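Local structure of IroE-like serine hydrolase (Shewanella oneidensis, 3GFF) at residues A[81-95]-A[107-121]. The protein probably hydrolyses ester bonds, as an IroE-like serine hydrolase of the esterase D family. Sequence-based numbering, arbitrary orientation.
Sequences IHNTNRMRDYTPTHT and QYQHTGGAGRFLDFI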
# COMPACT_ATOMS: atom_id res chain seq x y z
N ILE A 81 5.55 12.06 -13.29
CA ILE A 81 6.01 12.41 -14.63
C ILE A 81 5.57 11.36 -15.66
O ILE A 81 5.89 10.19 -15.53
CB ILE A 81 7.56 12.63 -14.66
CG1 ILE A 81 7.97 13.58 -13.55
CG2 ILE A 81 8.06 13.20 -16.03
CD1 ILE A 81 9.45 13.75 -13.42
N HIS A 82 4.82 11.76 -16.68
CA HIS A 82 4.41 10.78 -17.66
C HIS A 82 5.51 10.59 -18.67
O HIS A 82 6.31 11.49 -18.88
CB HIS A 82 3.14 11.16 -18.40
CG HIS A 82 1.97 11.32 -17.52
ND1 HIS A 82 0.76 11.76 -17.97
CD2 HIS A 82 1.84 11.15 -16.18
CE1 HIS A 82 -0.10 11.81 -16.96
NE2 HIS A 82 0.54 11.45 -15.86
N ASN A 83 5.51 9.41 -19.28
CA ASN A 83 6.41 9.06 -20.34
C ASN A 83 5.88 9.40 -21.73
O ASN A 83 4.68 9.53 -21.99
CB ASN A 83 6.67 7.55 -20.32
CG ASN A 83 7.64 7.15 -19.26
OD1 ASN A 83 8.73 7.70 -19.19
ND2 ASN A 83 7.29 6.16 -18.48
N THR A 84 6.84 9.58 -22.64
CA THR A 84 6.54 9.68 -24.05
C THR A 84 7.39 8.49 -24.58
O THR A 84 6.87 7.37 -24.73
CB THR A 84 6.94 11.03 -24.61
OG1 THR A 84 8.35 11.19 -24.50
CG2 THR A 84 6.23 12.16 -23.84
N ASN A 85 8.70 8.70 -24.77
CA ASN A 85 9.61 7.62 -25.17
C ASN A 85 10.44 7.12 -23.95
O ASN A 85 11.52 7.62 -23.61
CB ASN A 85 10.49 8.08 -26.33
CG ASN A 85 11.24 6.95 -27.02
OD1 ASN A 85 11.43 5.86 -26.46
ND2 ASN A 85 11.72 7.22 -28.22
N ARG A 86 9.88 6.12 -23.29
CA ARG A 86 10.47 5.52 -22.09
C ARG A 86 11.85 4.87 -22.31
O ARG A 86 12.74 5.02 -21.49
CB ARG A 86 9.48 4.48 -21.57
CG ARG A 86 9.92 3.74 -20.31
CD ARG A 86 8.73 3.05 -19.67
NE ARG A 86 9.02 2.80 -18.27
CZ ARG A 86 9.48 1.64 -17.79
NH1 ARG A 86 9.65 0.59 -18.60
NH2 ARG A 86 9.74 1.53 -16.48
N MSE A 87 12.03 4.14 -23.40
CA MSE A 87 13.33 3.53 -23.62
C MSE A 87 14.39 4.60 -23.89
O MSE A 87 15.54 4.40 -23.63
CB MSE A 87 13.30 2.49 -24.74
CG MSE A 87 12.64 1.14 -24.34
SE MSE A 87 13.53 0.27 -22.80
CE MSE A 87 15.20 0.05 -23.70
N ARG A 88 13.97 5.74 -24.39
CA ARG A 88 14.91 6.80 -24.71
C ARG A 88 15.32 7.52 -23.45
O ARG A 88 16.50 7.69 -23.22
CB ARG A 88 14.29 7.79 -25.69
CG ARG A 88 15.20 8.90 -26.21
CD ARG A 88 14.35 10.01 -26.81
NE ARG A 88 13.51 10.62 -25.79
CZ ARG A 88 12.54 11.51 -26.02
NH1 ARG A 88 12.25 11.91 -27.26
NH2 ARG A 88 11.84 12.00 -25.00
N ASP A 89 14.34 7.87 -22.61
CA ASP A 89 14.56 8.70 -21.44
C ASP A 89 15.02 7.99 -20.19
O ASP A 89 15.58 8.63 -19.33
CB ASP A 89 13.27 9.44 -21.09
CG ASP A 89 12.81 10.37 -22.19
OD1 ASP A 89 13.65 10.86 -22.98
OD2 ASP A 89 11.58 10.63 -22.26
N TYR A 90 14.76 6.70 -20.08
CA TYR A 90 15.07 5.98 -18.85
C TYR A 90 16.35 5.17 -18.92
O TYR A 90 16.71 4.54 -17.93
CB TYR A 90 13.87 5.10 -18.43
CG TYR A 90 12.73 5.86 -17.78
CD1 TYR A 90 12.55 7.22 -17.96
CD2 TYR A 90 11.77 5.18 -17.04
CE1 TYR A 90 11.52 7.90 -17.39
CE2 TYR A 90 10.68 5.87 -16.46
CZ TYR A 90 10.57 7.22 -16.65
OH TYR A 90 9.50 7.95 -16.12
N THR A 91 17.03 5.20 -20.07
CA THR A 91 18.28 4.46 -20.28
C THR A 91 19.49 5.39 -20.32
O THR A 91 19.50 6.37 -21.05
CB THR A 91 18.20 3.55 -21.54
OG1 THR A 91 17.87 4.30 -22.70
CG2 THR A 91 17.13 2.44 -21.31
N PRO A 92 20.49 5.13 -19.47
CA PRO A 92 21.66 5.99 -19.39
C PRO A 92 22.69 5.75 -20.49
O PRO A 92 23.45 6.68 -20.82
CB PRO A 92 22.23 5.64 -18.02
CG PRO A 92 21.79 4.21 -17.76
CD PRO A 92 20.52 4.02 -18.50
N THR A 93 22.71 4.53 -21.03
CA THR A 93 23.60 4.17 -22.11
C THR A 93 22.79 3.58 -23.27
O THR A 93 21.67 3.10 -23.10
CB THR A 93 24.70 3.19 -21.62
OG1 THR A 93 24.11 2.02 -21.02
CG2 THR A 93 25.59 3.87 -20.59
N HIS A 94 23.40 3.64 -24.44
CA HIS A 94 22.85 3.15 -25.67
C HIS A 94 23.35 1.73 -25.99
O HIS A 94 24.53 1.47 -25.96
CB HIS A 94 23.25 4.07 -26.83
CG HIS A 94 22.80 3.58 -28.18
ND1 HIS A 94 21.48 3.56 -28.57
CD2 HIS A 94 23.51 3.06 -29.22
CE1 HIS A 94 21.39 3.05 -29.79
NE2 HIS A 94 22.60 2.71 -30.19
N THR A 95 22.41 0.85 -26.31
CA THR A 95 22.68 -0.50 -26.81
C THR A 95 21.43 -0.95 -27.55
O THR A 95 20.32 -0.52 -27.23
CB THR A 95 23.05 -1.54 -25.71
OG1 THR A 95 23.39 -2.80 -26.32
CG2 THR A 95 21.87 -1.75 -24.77
N GLN A 107 12.59 -0.23 -30.29
CA GLN A 107 12.75 1.00 -29.53
C GLN A 107 14.09 1.08 -28.73
O GLN A 107 14.40 2.10 -28.07
CB GLN A 107 11.48 1.27 -28.73
CG GLN A 107 10.30 1.78 -29.69
CD GLN A 107 9.80 0.75 -30.74
OE1 GLN A 107 10.02 0.92 -31.94
NE2 GLN A 107 9.14 -0.33 -30.28
N TYR A 108 14.91 0.03 -28.86
CA TYR A 108 16.27 0.04 -28.32
C TYR A 108 17.18 1.04 -29.03
O TYR A 108 18.17 1.52 -28.44
CB TYR A 108 16.89 -1.36 -28.36
CG TYR A 108 16.62 -2.14 -27.11
CD1 TYR A 108 15.33 -2.43 -26.72
CD2 TYR A 108 17.66 -2.60 -26.33
CE1 TYR A 108 15.07 -3.14 -25.55
CE2 TYR A 108 17.43 -3.32 -25.18
CZ TYR A 108 16.13 -3.59 -24.79
OH TYR A 108 15.93 -4.29 -23.62
N GLN A 109 16.82 1.37 -30.28
CA GLN A 109 17.56 2.32 -31.10
C GLN A 109 17.60 3.69 -30.45
O GLN A 109 18.48 4.46 -30.76
CB GLN A 109 16.95 2.47 -32.51
CG GLN A 109 15.58 3.17 -32.52
CD GLN A 109 14.79 2.94 -33.81
OE1 GLN A 109 15.18 3.40 -34.90
NE2 GLN A 109 13.64 2.24 -33.68
N HIS A 110 16.64 4.00 -29.59
CA HIS A 110 16.61 5.33 -28.95
C HIS A 110 17.28 5.38 -27.61
O HIS A 110 17.32 6.44 -27.00
CB HIS A 110 15.16 5.81 -28.79
CG HIS A 110 14.39 5.79 -30.07
ND1 HIS A 110 13.46 4.82 -30.36
CD2 HIS A 110 14.43 6.62 -31.13
CE1 HIS A 110 12.94 5.07 -31.54
NE2 HIS A 110 13.52 6.14 -32.04
N THR A 111 17.78 4.24 -27.14
CA THR A 111 18.39 4.21 -25.81
C THR A 111 19.57 5.18 -25.64
O THR A 111 20.24 5.57 -26.62
CB THR A 111 18.82 2.79 -25.42
OG1 THR A 111 19.62 2.22 -26.46
CG2 THR A 111 17.59 1.88 -25.20
N GLY A 112 19.73 5.62 -24.39
CA GLY A 112 20.83 6.46 -23.96
C GLY A 112 20.49 7.89 -23.61
O GLY A 112 21.41 8.69 -23.43
N GLY A 113 19.21 8.20 -23.48
CA GLY A 113 18.78 9.58 -23.26
C GLY A 113 18.46 9.95 -21.83
O GLY A 113 17.84 11.00 -21.58
N ALA A 114 18.90 9.14 -20.88
CA ALA A 114 18.59 9.42 -19.48
C ALA A 114 19.21 10.75 -19.04
O ALA A 114 18.65 11.44 -18.20
CB ALA A 114 19.01 8.26 -18.58
N GLY A 115 20.35 11.11 -19.62
CA GLY A 115 21.06 12.37 -19.30
C GLY A 115 20.23 13.58 -19.60
O GLY A 115 20.06 14.48 -18.76
N ARG A 116 19.69 13.59 -20.81
CA ARG A 116 18.84 14.66 -21.28
C ARG A 116 17.50 14.74 -20.58
O ARG A 116 17.00 15.83 -20.38
CB ARG A 116 18.69 14.57 -22.80
CG ARG A 116 20.05 14.89 -23.48
CD ARG A 116 20.39 14.05 -24.72
NE ARG A 116 20.03 14.47 -26.09
CZ ARG A 116 19.35 15.55 -26.50
NH1 ARG A 116 18.81 16.46 -25.68
NH2 ARG A 116 19.19 15.69 -27.81
N PHE A 117 16.91 13.60 -20.26
CA PHE A 117 15.67 13.57 -19.50
C PHE A 117 15.90 14.15 -18.07
O PHE A 117 15.04 14.89 -17.55
CB PHE A 117 15.08 12.16 -19.51
CG PHE A 117 13.93 11.96 -18.56
CD1 PHE A 117 12.67 12.42 -18.86
CD2 PHE A 117 14.10 11.26 -17.37
CE1 PHE A 117 11.61 12.20 -18.00
CE2 PHE A 117 13.05 11.05 -16.50
CZ PHE A 117 11.81 11.52 -16.80
N LEU A 118 17.04 13.81 -17.44
CA LEU A 118 17.38 14.41 -16.16
C LEU A 118 17.58 15.93 -16.33
O LEU A 118 17.19 16.73 -15.48
CB LEU A 118 18.63 13.76 -15.55
CG LEU A 118 18.37 12.41 -14.87
CD1 LEU A 118 19.66 11.57 -14.73
CD2 LEU A 118 17.63 12.67 -13.50
N ASP A 119 18.21 16.33 -17.44
CA ASP A 119 18.38 17.76 -17.72
C ASP A 119 17.02 18.43 -17.84
O ASP A 119 16.81 19.56 -17.37
CB ASP A 119 19.16 17.96 -19.00
CG ASP A 119 20.63 17.60 -18.86
OD1 ASP A 119 21.16 17.48 -17.73
OD2 ASP A 119 21.26 17.42 -19.89
N PHE A 120 16.09 17.74 -18.49
CA PHE A 120 14.69 18.21 -18.58
C PHE A 120 14.08 18.49 -17.20
O PHE A 120 13.41 19.50 -17.00
CB PHE A 120 13.82 17.22 -19.37
CG PHE A 120 12.35 17.20 -18.93
CD1 PHE A 120 11.49 18.26 -19.20
CD2 PHE A 120 11.82 16.09 -18.23
CE1 PHE A 120 10.14 18.24 -18.79
CE2 PHE A 120 10.46 16.08 -17.78
CZ PHE A 120 9.64 17.17 -18.07
N ILE A 121 14.34 17.60 -16.26
CA ILE A 121 13.83 17.76 -14.89
C ILE A 121 14.48 18.98 -14.22
O ILE A 121 13.79 19.83 -13.69
CB ILE A 121 14.03 16.47 -14.05
CG1 ILE A 121 13.17 15.33 -14.61
CG2 ILE A 121 13.73 16.74 -12.52
CD1 ILE A 121 13.44 13.98 -13.97
O HOH W 1 16.13 11.79 -23.43
O HOH W 2 22.60 9.50 -20.70
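With OG1 between its own backbone N and carbonyl carbon (chi1 56°), Thr91 meets the N-H of Gly112, while bends at both chi2 and chi3 fold Met87, present as selenomethionine, back until CE lies over one face of the Tyr108 ring. The contact belongs to the alpha/beta-hydrolase fold: the loop and short helix after strand 77-81 pack against the start of helix 114-132. Gly112 N donates to Thr91 OG1 over 2.8 Å, nearly straight at 161°, and that hydroxyl in turn donates to Met87 O. Next along, Ala114 N in the first turn of the helix donates to Thr91 O from above the carbonyl plane, and Gly113 N makes a weak bond to Arg88 O. Gly113 has no room for a side chain, since a CB would run into that same Arg88 O. Met87 CE stands 3.9 Å from the ring centroid of Tyr108, a CH-pi contact, with SE oblique to the ring, and presses tightly on Thr111 CG2. Asp89 lays its CB against Phe117, CB to CG 3.6 Å, with carboxylate and ring nearly parallel. Its OD1 takes both NE and NH2 of Arg88, side-on; the carboxylate also pairs with Arg26 of strand 24-31, though the position of OD2 is less certain. Replacing Asp89 by alanine would probably leave Arg26 without this mate, Arg88 leaning on its other acidic partner, Glu24, and the water at Gly113 O without its second acceptor. On the Phe117 ring, Tyr90 CE1 comes within 3.6 Å of CE2, the two rings oblique; the Tyr90 side chain also touches the likely nucleophile elbow, and its hydroxyl bonds to Asp50 N. At the opposite end of the contact, Asn85 ND2 sits 3.5 Å from His110 CG, over one ring face, with Gln109 CG covering the other.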